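Local coordinates for extracellular solute-binding protein family 1 (Kribbella flavida, PDB 5IXP), which probably binds a solute outside the cell and delivers it to an ABC transporter for uptake, at residues E3-F12 and M55-W65; Y69-R80 and S98-Y109. All blocks are in the same frame, centred on the assembly; numbering follows the deposited sequence. Where two conformers were deposited one is given.

Contact 1: E3-F12 and M55-W65; sequences ELTIATFNEF and MADIEAMEVSW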
loop_
_atom_site.group_PDB
_atom_site.type_symbol
_atom_site.label_atom_id
_atom_site.label_comp_id
_atom_site.label_asym_id
_atom_site.label_seq_id
_atom_site.Cartn_x
_atom_site.Cartn_y
_atom_site.Cartn_z
ATOM N N GLU A 3 -15.632 -3.101 -28.671
ATOM C CA GLU A 3 -14.191 -2.926 -28.551
ATOM C C GLU A 3 -13.896 -2.166 -27.268
ATOM O O GLU A 3 -14.374 -1.045 -27.082
ATOM C CB GLU A 3 -13.597 -2.232 -29.777
ATOM C CG GLU A 3 -14.019 -2.929 -31.071
ATOM C CD GLU A 3 -13.243 -2.485 -32.301
ATOM O OE1 GLU A 3 -12.918 -3.386 -33.105
ATOM O OE2 GLU A 3 -12.975 -1.286 -32.465
ATOM N N LEU A 4 -13.130 -2.794 -26.380
ATOM C CA LEU A 4 -12.773 -2.214 -25.096
ATOM C C LEU A 4 -11.269 -2.024 -25.015
ATOM O O LEU A 4 -10.505 -2.907 -25.409
ATOM C CB LEU A 4 -13.204 -3.120 -23.940
ATOM C CG LEU A 4 -14.708 -3.356 -23.773
ATOM C CD1 LEU A 4 -14.976 -4.355 -22.647
ATOM C CD2 LEU A 4 -15.408 -2.027 -23.519
ATOM N N THR A 5 -10.849 -0.868 -24.512
ATOM C CA THR A 5 -9.461 -0.634 -24.150
ATOM C C THR A 5 -9.350 -0.651 -22.636
ATOM O O THR A 5 -10.257 -0.196 -21.934
ATOM C CB THR A 5 -8.946 0.707 -24.680
ATOM O OG1 THR A 5 -9.921 1.728 -24.428
ATOM C CG2 THR A 5 -8.653 0.629 -26.166
ATOM N N ILE A 6 -8.251 -1.201 -22.135
ATOM C CA ILE A 6 -7.951 -1.168 -20.715
ATOM C C ILE A 6 -6.520 -0.679 -20.559
ATOM O O ILE A 6 -5.606 -1.200 -21.211
ATOM C CB ILE A 6 -8.167 -2.544 -20.043
ATOM C CG1 ILE A 6 -7.684 -2.499 -18.595
ATOM C CG2 ILE A 6 -7.483 -3.690 -20.826
ATOM C CD1 ILE A 6 -8.145 -3.718 -17.763
ATOM N N ALA A 7 -6.328 0.342 -19.721
ATOM C CA ALA A 7 -5.014 0.936 -19.506
ATOM C C ALA A 7 -4.485 0.462 -18.157
ATOM O O ALA A 7 -5.111 0.713 -17.123
ATOM C CB ALA A 7 -5.083 2.462 -19.545
ATOM N N THR A 8 -3.352 -0.233 -18.174
ATOM C CA THR A 8 -2.705 -0.715 -16.963
ATOM C C THR A 8 -1.279 -0.186 -16.910
ATOM O O THR A 8 -0.765 0.395 -17.871
ATOM C CB THR A 8 -2.700 -2.255 -16.872
ATOM O OG1 THR A 8 -1.905 -2.812 -17.926
ATOM C CG2 THR A 8 -4.118 -2.812 -16.958
ATOM N N PHE A 9 -0.643 -0.398 -15.764
ATOM C CA PHE A 9 0.719 0.055 -15.526
ATOM C C PHE A 9 1.427 -1.057 -14.771
ATOM O O PHE A 9 0.783 -1.891 -14.129
ATOM C CB PHE A 9 0.750 1.378 -14.728
ATOM C CG PHE A 9 -0.034 1.320 -13.447
ATOM C CD1 PHE A 9 0.552 0.856 -12.272
ATOM C CD2 PHE A 9 -1.373 1.703 -13.420
ATOM C CE1 PHE A 9 -0.186 0.776 -11.086
ATOM C CE2 PHE A 9 -2.109 1.629 -12.248
ATOM C CZ PHE A 9 -1.518 1.154 -11.080
ATOM N N ASN A 10 2.757 -1.066 -14.849
ATOM C CA ASN A 10 3.541 -2.170 -14.303
ATOM C C ASN A 10 2.965 -3.477 -14.838
ATOM O O ASN A 10 2.623 -3.546 -16.020
ATOM C CB ASN A 10 3.568 -2.119 -12.773
ATOM C CG ASN A 10 4.306 -0.887 -12.246
ATOM O OD1 ASN A 10 5.242 -0.387 -12.883
ATOM N ND2 ASN A 10 3.889 -0.396 -11.081
ATOM N N GLU A 11 2.822 -4.512 -14.016
ATOM C CA GLU A 11 2.342 -5.800 -14.525
ATOM C C GLU A 11 1.116 -6.252 -13.740
ATOM O O GLU A 11 1.236 -6.826 -12.648
ATOM C CB GLU A 11 3.439 -6.859 -14.484
ATOM C CG GLU A 11 2.981 -8.186 -15.099
ATOM C CD GLU A 11 2.410 -8.002 -16.504
ATOM O OE1 GLU A 11 3.200 -7.778 -17.447
ATOM O OE2 GLU A 11 1.169 -8.049 -16.662
ATOM N N PHE A 12 -0.068 -6.032 -14.321
ATOM C CA PHE A 12 -1.297 -6.512 -13.705
ATOM C C PHE A 12 -1.491 -8.015 -13.868
ATOM O O PHE A 12 -2.332 -8.592 -13.169
ATOM C CB PHE A 12 -2.500 -5.751 -14.277
ATOM C CG PHE A 12 -2.764 -4.445 -13.572
ATOM C CD1 PHE A 12 -1.779 -3.486 -13.496
ATOM C CD2 PHE A 12 -3.989 -4.188 -12.973
ATOM C CE1 PHE A 12 -2.000 -2.281 -12.841
ATOM C CE2 PHE A 12 -4.224 -2.988 -12.311
ATOM C CZ PHE A 12 -3.213 -2.033 -12.239
HETATM N N MSE A 55 -9.329 8.623 -23.007
HETATM C CA MSE A 55 -9.317 7.640 -21.919
HETATM C C MSE A 55 -9.661 6.241 -22.395
HETATM O O MSE A 55 -10.447 6.052 -23.330
HETATM C CB MSE A 55 -10.280 8.039 -20.805
HETATM C CG MSE A 55 -9.909 9.370 -20.180
HETATM SE SE MSE A 55 -10.928 9.761 -18.574
HETATM C CE MSE A 55 -9.772 8.898 -17.287
ATOM N N ALA A 56 -9.059 5.264 -21.725
ATOM C CA ALA A 56 -9.439 3.881 -21.936
ATOM C C ALA A 56 -10.823 3.634 -21.338
ATOM O O ALA A 56 -11.316 4.401 -20.504
ATOM C CB ALA A 56 -8.406 2.941 -21.311
ATOM N N ASP A 57 -11.468 2.559 -21.798
ATOM C CA ASP A 57 -12.756 2.185 -21.220
ATOM C C ASP A 57 -12.607 1.732 -19.779
ATOM O O ASP A 57 -13.505 1.966 -18.960
ATOM C CB ASP A 57 -13.408 1.080 -22.043
ATOM C CG ASP A 57 -13.672 1.513 -23.463
ATOM O OD1 ASP A 57 -14.614 2.307 -23.668
ATOM O OD2 ASP A 57 -12.927 1.067 -24.362
ATOM N N ILE A 58 -11.506 1.049 -19.457
ATOM C CA ILE A 58 -11.158 0.705 -18.079
ATOM C C ILE A 58 -9.816 1.356 -17.792
ATOM O O ILE A 58 -8.843 1.113 -18.515
ATOM C CB ILE A 58 -11.081 -0.819 -17.862
ATOM C CG1 ILE A 58 -12.448 -1.468 -18.111
ATOM C CG2 ILE A 58 -10.577 -1.143 -16.424
ATOM C CD1 ILE A 58 -12.392 -3.022 -18.199
ATOM N N GLU A 59 -9.760 2.179 -16.746
ATOM C CA GLU A 59 -8.528 2.844 -16.326
ATOM C C GLU A 59 -8.105 2.304 -14.967
ATOM O O GLU A 59 -8.853 2.431 -13.987
ATOM C CB GLU A 59 -8.707 4.369 -16.254
ATOM C CG GLU A 59 -8.837 5.064 -17.623
ATOM C CD GLU A 59 -7.492 5.313 -18.304
ATOM O OE1 GLU A 59 -6.453 5.032 -17.684
ATOM O OE2 GLU A 59 -7.477 5.801 -19.463
ATOM N N ALA A 60 -6.894 1.746 -14.896
ATOM C CA ALA A 60 -6.376 1.293 -13.617
ATOM C C ALA A 60 -5.906 2.482 -12.789
ATOM O O ALA A 60 -5.410 3.482 -13.314
ATOM C CB ALA A 60 -5.225 0.302 -13.792
HETATM N N MSE A 61 -6.058 2.346 -11.480
HETATM C CA MSE A 61 -5.747 3.408 -10.533
HETATM C C MSE A 61 -5.131 2.793 -9.288
HETATM O O MSE A 61 -5.722 1.880 -8.692
HETATM C CB MSE A 61 -7.024 4.170 -10.174
HETATM C CG MSE A 61 -6.854 5.621 -9.918
HETATM SE SE MSE A 61 -8.543 6.475 -10.140
HETATM C CE MSE A 61 -8.596 6.944 -12.007
ATOM N N GLU A 62 -3.957 3.278 -8.886
ATOM C CA GLU A 62 -3.381 2.840 -7.622
ATOM C C GLU A 62 -4.091 3.529 -6.460
ATOM O O GLU A 62 -4.581 4.665 -6.577
ATOM C CB GLU A 62 -1.874 3.123 -7.567
ATOM C CG GLU A 62 -1.074 2.075 -6.788
ATOM C CD GLU A 62 -0.711 2.504 -5.366
ATOM O OE1 GLU A 62 -0.947 3.668 -5.003
ATOM O OE2 GLU A 62 -0.172 1.674 -4.613
ATOM N N VAL A 63 -4.148 2.828 -5.322
ATOM C CA VAL A 63 -4.919 3.352 -4.200
ATOM C C VAL A 63 -4.359 4.684 -3.714
ATOM O O VAL A 63 -5.106 5.516 -3.179
ATOM C CB VAL A 63 -4.995 2.325 -3.052
ATOM C CG1 VAL A 63 -3.607 2.080 -2.436
ATOM C CG2 VAL A 63 -6.015 2.788 -2.009
ATOM N N SER A 64 -3.063 4.936 -3.908
ATOM C CA SER A 64 -2.546 6.195 -3.380
ATOM C C SER A 64 -2.965 7.406 -4.206
ATOM O O SER A 64 -2.813 8.535 -3.725
ATOM C CB SER A 64 -1.022 6.162 -3.262
ATOM O OG SER A 64 -0.421 6.122 -4.542
ATOM N N TRP A 65 -3.483 7.199 -5.426
ATOM C CA TRP A 65 -3.969 8.284 -6.280
ATOM C C TRP A 65 -5.462 8.515 -6.175
ATOM O O TRP A 65 -5.934 9.590 -6.558
ATOM C CB TRP A 65 -3.717 8.015 -7.772
ATOM C CG TRP A 65 -2.473 7.355 -8.147
ATOM C CD1 TRP A 65 -1.295 7.381 -7.479
ATOM C CD2 TRP A 65 -2.267 6.544 -9.310
ATOM N NE1 TRP A 65 -0.362 6.627 -8.142
ATOM C CE2 TRP A 65 -0.935 6.103 -9.274
ATOM C CE3 TRP A 65 -3.086 6.142 -10.371
ATOM C CZ2 TRP A 65 -0.398 5.285 -10.256
ATOM C CZ3 TRP A 65 -2.560 5.332 -11.344
ATOM C CH2 TRP A 65 -1.219 4.912 -11.288
HETATM O O HOH W 1 -12.952 1.599 -26.961
HETATM O O HOH W 2 -15.697 1.202 -26.319
#
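Ala-60 puts its methyl into a hollow between two aromatic rings, Phe-9 and Phe-12. Its CB is 3.5 Å from Phe-12 CZ and 3.7 Å from Phe-9 CE2. Phe-9 is packed on both faces: in the conformer given, Trp-65 CH2 lies over one, toward the rim, and Phe-12 CE1 lies over the centre of the other. Phe-9 CG sits between the backbone N and the carbonyl carbon (chi1 53°), which turns the ring toward strand 58-62. The Phe-9 and Trp-65 planes meet obliquely, at 45°. Strands 3-8 and 58-62 run side by side as parallel neighbours in the sheet of this periplasmic-binding-protein-like fold. Small residues fill the next hollow: Ala-7 CB rests 3.8 Å from Ala-56 CB, beside the carboxylate of Glu-59. The sheet face bearing Ile-6 and Ile-58 is covered by helix 284-294, and there Ile-6 CD1 touches Ile-58 CG2 at 3.8 Å. Ala-7 N bonds to Ile-58 O, and Ala-60 N to Ala-7 O. At the start of the pair, Asp-57 OD2 accepts from Thr-5 N through its anti lone pair (2.8 Å, 169°). In the conformer given, Asp-57 N donates to Thr-5 OG1 at 3.2 Å. Ser-281 bonds Asp-57 OD1, and two waters join the carboxylate to Glu-3 O. An alanine in place of Asp-57 would probably leave Thr-5 N and Ser-281 without this partner and open a gap beside Leu-4 CD2. Held by Thr-5 N, Ser-281 and water, the carboxylate is probably fixed in rotation and kept in its charged form.

Contact 2: Y69-R80 and S98-Y109; sequences YLAKADKFVDLR and SATTSDGRIIGY
Asp-78 CG stands anti to the backbone N (chi1 -180°), which carries the carboxylate across to the amide of Ile-106. Arg-105 bends at chi3 (-73°), and this brings its guanidinium to Ala-73 and Asp-74. The arrangement is an Asx turn at Asp-78 docked against the loop that leads into strand 108-121 of the binding-protein fold. Asp-78 OD1 accepts two amides from opposite faces of its carboxylate plane: Ile-106 N at 3.0 Å and Arg-80 N at 3.1 Å. Leu-79 N bonds to Ile-106 O.

A salt-bridge network closes the outer side. Arg-105 grips Asp-103 side-on with NE and NH1, and its NH2 reaches Asp-74 OD1 at 2.8 Å. These bonds probably hold the guanidinium flat against Ala-73, whose CB sits over its centre. Arg-80 lays one guanidinium face over the Gly-104 carbonyl, while its NH1 forms a salt bridge to Asp-78 OD2, though the hydrogen bond in it is bent and weak.

Beneath the charges, Ile-107 fills the apolar space between Leu-70, Ala-73 and Phe-76. Its CD1 meets Leu-70 CD2 at 3.8 Å, and its CG2 touches Ala-73 CB and Phe-76 CB. A water links Val-77 O to Ile-107 O. Tyr-109 receives Leu-79 on one ring face and also meets the ring of Trp-91. The Leu-79 methyl CD1 is centred there in a CH-pi contact, 3.6 Å from the Tyr-109 ring centroid and only 6° off the ring normal.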
loop_
_atom_site.group_PDB
_atom_site.type_symbol
_atom_site.label_atom_id
_atom_site.label_comp_id
_atom_site.label_asym_id
_atom_site.label_seq_id
_atom_site.Cartn_x
_atom_site.Cartn_y
_atom_site.Cartn_z
ATOM N N TYR A 69 -9.398 11.338 -7.473
ATOM C CA TYR A 69 -10.486 11.084 -8.399
ATOM C C TYR A 69 -11.807 10.808 -7.704
ATOM O O TYR A 69 -12.861 10.971 -8.328
ATOM C CB TYR A 69 -10.086 9.950 -9.351
ATOM C CG TYR A 69 -8.900 10.425 -10.141
ATOM C CD1 TYR A 69 -9.066 11.324 -11.181
ATOM C CD2 TYR A 69 -7.612 10.074 -9.780
ATOM C CE1 TYR A 69 -7.978 11.819 -11.885
ATOM C CE2 TYR A 69 -6.519 10.563 -10.475
ATOM C CZ TYR A 69 -6.716 11.432 -11.526
ATOM O OH TYR A 69 -5.642 11.918 -12.209
ATOM N N LEU A 70 -11.782 10.447 -6.416
ATOM C CA LEU A 70 -13.008 10.494 -5.633
ATOM C C LEU A 70 -13.600 11.897 -5.657
ATOM O O LEU A 70 -14.823 12.065 -5.721
ATOM C CB LEU A 70 -12.740 10.043 -4.196
ATOM C CG LEU A 70 -12.404 8.557 -3.981
ATOM C CD1 LEU A 70 -11.896 8.304 -2.561
ATOM C CD2 LEU A 70 -13.603 7.677 -4.281
ATOM N N ALA A 71 -12.746 12.919 -5.635
ATOM C CA ALA A 71 -13.232 14.292 -5.717
ATOM C C ALA A 71 -13.766 14.638 -7.100
ATOM O O ALA A 71 -14.445 15.660 -7.250
ATOM C CB ALA A 71 -12.121 15.271 -5.322
ATOM N N LYS A 72 -13.480 13.813 -8.106
ATOM C CA LYS A 72 -13.981 13.997 -9.460
ATOM C C LYS A 72 -14.936 12.878 -9.853
ATOM O O LYS A 72 -15.003 12.495 -11.023
ATOM C CB LYS A 72 -12.820 14.074 -10.451
ATOM C CG LYS A 72 -11.885 15.234 -10.216
ATOM C CD LYS A 72 -10.692 15.166 -11.153
ATOM C CE LYS A 72 -9.919 16.468 -11.142
ATOM N NZ LYS A 72 -10.769 17.605 -11.594
ATOM N N ALA A 73 -15.682 12.343 -8.882
ATOM C CA ALA A 73 -16.457 11.134 -9.131
ATOM C C ALA A 73 -17.520 11.326 -10.201
ATOM O O ALA A 73 -17.962 10.333 -10.791
ATOM C CB ALA A 73 -17.103 10.642 -7.843
ATOM N N ASP A 74 -17.939 12.573 -10.463
ATOM C CA ASP A 74 -18.894 12.835 -11.533
ATOM C C ASP A 74 -18.390 12.323 -12.876
ATOM O O ASP A 74 -19.190 12.027 -13.768
ATOM C CB ASP A 74 -19.183 14.338 -11.642
ATOM C CG ASP A 74 -20.239 14.815 -10.665
ATOM O OD1 ASP A 74 -20.568 14.064 -9.721
ATOM O OD2 ASP A 74 -20.731 15.958 -10.839
ATOM N N LYS A 75 -17.077 12.221 -13.046
ATOM C CA LYS A 75 -16.485 11.819 -14.311
ATOM C C LYS A 75 -16.258 10.320 -14.409
ATOM O O LYS A 75 -15.677 9.856 -15.400
ATOM C CB LYS A 75 -15.176 12.567 -14.521
ATOM C CG LYS A 75 -15.396 14.059 -14.509
ATOM C CD LYS A 75 -14.236 14.806 -15.096
ATOM C CE LYS A 75 -14.484 16.298 -14.991
ATOM N NZ LYS A 75 -13.372 17.044 -15.621
ATOM N N PHE A 76 -16.714 9.555 -13.422
ATOM C CA PHE A 76 -16.563 8.108 -13.429
ATOM C C PHE A 76 -17.918 7.439 -13.281
ATOM O O PHE A 76 -18.834 7.979 -12.652
ATOM C CB PHE A 76 -15.618 7.650 -12.315
ATOM C CG PHE A 76 -14.203 8.072 -12.541
ATOM C CD1 PHE A 76 -13.764 9.320 -12.131
ATOM C CD2 PHE A 76 -13.316 7.234 -13.199
ATOM C CE1 PHE A 76 -12.458 9.722 -12.356
ATOM C CE2 PHE A 76 -12.010 7.628 -13.423
ATOM C CZ PHE A 76 -11.579 8.877 -12.997
ATOM N N VAL A 77 -18.041 6.265 -13.896
ATOM C CA VAL A 77 -19.238 5.461 -13.718
ATOM C C VAL A 77 -19.349 5.048 -12.258
ATOM O O VAL A 77 -18.388 4.547 -11.660
ATOM C CB VAL A 77 -19.191 4.242 -14.649
ATOM C CG1 VAL A 77 -20.292 3.246 -14.290
ATOM C CG2 VAL A 77 -19.311 4.690 -16.100
ATOM N N ASP A 78 -20.514 5.298 -11.663
ATOM C CA ASP A 78 -20.860 4.679 -10.389
ATOM C C ASP A 78 -21.157 3.211 -10.655
ATOM O O ASP A 78 -22.163 2.879 -11.286
ATOM C CB ASP A 78 -22.056 5.405 -9.776
ATOM C CG ASP A 78 -22.480 4.827 -8.431
ATOM O OD1 ASP A 78 -21.781 3.938 -7.904
ATOM O OD2 ASP A 78 -23.519 5.283 -7.893
ATOM N N LEU A 79 -20.258 2.322 -10.221
ATOM C CA LEU A 79 -20.428 0.910 -10.531
ATOM C C LEU A 79 -21.655 0.313 -9.850
ATOM O O LEU A 79 -22.085 -0.783 -10.226
ATOM C CB LEU A 79 -19.147 0.144 -10.163
ATOM C CG LEU A 79 -17.916 0.655 -10.955
ATOM C CD1 LEU A 79 -16.595 0.128 -10.376
ATOM C CD2 LEU A 79 -18.014 0.313 -12.437
ATOM N N ARG A 80 -22.241 1.012 -8.878
ATOM C CA ARG A 80 -23.536 0.582 -8.351
ATOM C C ARG A 80 -24.608 0.576 -9.427
ATOM O O ARG A 80 -25.577 -0.182 -9.330
ATOM C CB ARG A 80 -23.953 1.476 -7.192
ATOM C CG ARG A 80 -23.210 1.147 -5.933
ATOM C CD ARG A 80 -22.799 2.394 -5.213
ATOM N NE ARG A 80 -23.791 2.816 -4.239
ATOM C CZ ARG A 80 -24.447 3.969 -4.287
ATOM N NH1 ARG A 80 -24.223 4.835 -5.269
ATOM N NH2 ARG A 80 -25.320 4.259 -3.337
ATOM N N SER A 98 -12.197 2.361 0.170
ATOM C CA SER A 98 -11.208 3.292 -0.364
ATOM C C SER A 98 -11.562 3.785 -1.759
ATOM O O SER A 98 -11.012 4.802 -2.194
ATOM C CB SER A 98 -9.818 2.652 -0.385
ATOM O OG SER A 98 -9.374 2.320 0.923
ATOM N N ALA A 99 -12.458 3.095 -2.469
ATOM C CA ALA A 99 -12.939 3.534 -3.775
ATOM C C ALA A 99 -14.393 3.989 -3.724
ATOM O O ALA A 99 -15.068 4.025 -4.762
ATOM C CB ALA A 99 -12.766 2.419 -4.813
ATOM N N THR A 100 -14.889 4.338 -2.540
ATOM C CA THR A 100 -16.258 4.805 -2.351
ATOM C C THR A 100 -16.230 6.270 -1.940
ATOM O O THR A 100 -15.456 6.656 -1.058
ATOM C CB THR A 100 -16.985 3.971 -1.292
ATOM O OG1 THR A 100 -16.924 2.593 -1.657
ATOM C CG2 THR A 100 -18.457 4.385 -1.177
ATOM N N THR A 101 -17.066 7.077 -2.588
ATOM C CA THR A 101 -17.159 8.494 -2.286
ATOM C C THR A 101 -17.898 8.709 -0.973
ATOM O O THR A 101 -18.537 7.806 -0.430
ATOM C CB THR A 101 -17.906 9.237 -3.387
ATOM O OG1 THR A 101 -19.271 8.802 -3.394
ATOM C CG2 THR A 101 -17.268 8.957 -4.750
ATOM N N SER A 102 -17.830 9.947 -0.481
ATOM C CA SER A 102 -18.569 10.305 0.726
ATOM C C SER A 102 -20.059 10.054 0.564
ATOM O O SER A 102 -20.737 9.694 1.531
ATOM C CB SER A 102 -18.317 11.769 1.075
ATOM O OG SER A 102 -16.935 11.999 1.305
ATOM N N ASP A 103 -20.582 10.216 -0.646
ATOM C CA ASP A 103 -22.005 10.054 -0.904
ATOM C C ASP A 103 -22.381 8.637 -1.309
ATOM O O ASP A 103 -23.543 8.392 -1.645
ATOM C CB ASP A 103 -22.457 11.041 -1.983
ATOM C CG ASP A 103 -21.614 10.953 -3.236
ATOM O OD1 ASP A 103 -20.655 11.743 -3.373
ATOM O OD2 ASP A 103 -21.902 10.077 -4.077
ATOM N N GLY A 104 -21.430 7.702 -1.306
ATOM C CA GLY A 104 -21.731 6.304 -1.523
ATOM C C GLY A 104 -21.472 5.763 -2.915
ATOM O O GLY A 104 -21.693 4.567 -3.141
ATOM N N ARG A 105 -21.027 6.591 -3.857
ATOM C CA ARG A 105 -20.749 6.092 -5.198
ATOM C C ARG A 105 -19.473 5.258 -5.193
ATOM O O ARG A 105 -18.498 5.598 -4.521
ATOM C CB ARG A 105 -20.626 7.259 -6.178
ATOM C CG ARG A 105 -21.956 7.960 -6.450
ATOM C CD ARG A 105 -21.761 9.204 -7.306
ATOM N NE ARG A 105 -21.139 10.299 -6.564
ATOM C CZ ARG A 105 -20.683 11.416 -7.122
ATOM N NH1 ARG A 105 -20.138 12.363 -6.367
ATOM N NH2 ARG A 105 -20.754 11.577 -8.437
ATOM N N ILE A 106 -19.482 4.155 -5.934
ATOM C CA ILE A 106 -18.338 3.249 -5.983
ATOM C C ILE A 106 -17.702 3.398 -7.357
ATOM O O ILE A 106 -18.310 3.041 -8.374
ATOM C CB ILE A 106 -18.744 1.795 -5.707
ATOM C CG1 ILE A 106 -19.350 1.676 -4.306
ATOM C CG2 ILE A 106 -17.540 0.872 -5.852
ATOM C CD1 ILE A 106 -19.939 0.316 -4.016
ATOM N N ILE A 107 -16.478 3.928 -7.407
ATOM C CA ILE A 107 -15.872 4.229 -8.698
ATOM C C ILE A 107 -14.803 3.231 -9.098
ATOM O O ILE A 107 -14.280 3.327 -10.217
ATOM C CB ILE A 107 -15.302 5.660 -8.744
ATOM C CG1 ILE A 107 -14.131 5.831 -7.774
ATOM C CG2 ILE A 107 -16.413 6.689 -8.472
ATOM C CD1 ILE A 107 -13.327 7.120 -8.040
ATOM N N GLY A 108 -14.475 2.269 -8.248
ATOM C CA GLY A 108 -13.454 1.292 -8.591
ATOM C C GLY A 108 -13.752 -0.091 -8.050
ATOM O O GLY A 108 -14.347 -0.256 -6.981
ATOM N N TYR A 109 -13.313 -1.092 -8.813
ATOM C CA TYR A 109 -13.290 -2.486 -8.390
ATOM C C TYR A 109 -11.864 -2.868 -8.004
ATOM O O TYR A 109 -10.941 -2.720 -8.812
ATOM C CB TYR A 109 -13.781 -3.397 -9.513
ATOM C CG TYR A 109 -15.275 -3.393 -9.743
ATOM C CD1 TYR A 109 -16.162 -3.159 -8.694
ATOM C CD2 TYR A 109 -15.800 -3.672 -11.002
ATOM C CE1 TYR A 109 -17.539 -3.195 -8.889
ATOM C CE2 TYR A 109 -17.178 -3.702 -11.215
ATOM C CZ TYR A 109 -18.039 -3.458 -10.157
ATOM O OH TYR A 109 -19.407 -3.493 -10.370
HETATM O O HOH W 3 -15.772 3.927 -12.326
#

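How the contacts relate
Both segments of contact 1 precede those of contact 2 in the chain. The centres of the two contacts are about 15 Å apart. Strand 58-62 of contact 1 is followed after a short turn by helix 66-70, which leads into contact 2. Both contacts reach the same mixed sheet: strand 269-276 pairs with 58-62 and with 108-121. Helix 284-294 also packs on residues of both. They touch directly where Met-61, a selenomethionine, packs its SE on Tyr-69 CD2 (3.7 Å) and its CE on Phe-76. Strand 269-276, helix 284-294 and Met-61 thus tie the strand pair of contact 1 and the loops of contact 2 into one packed unit of the binding-protein fold.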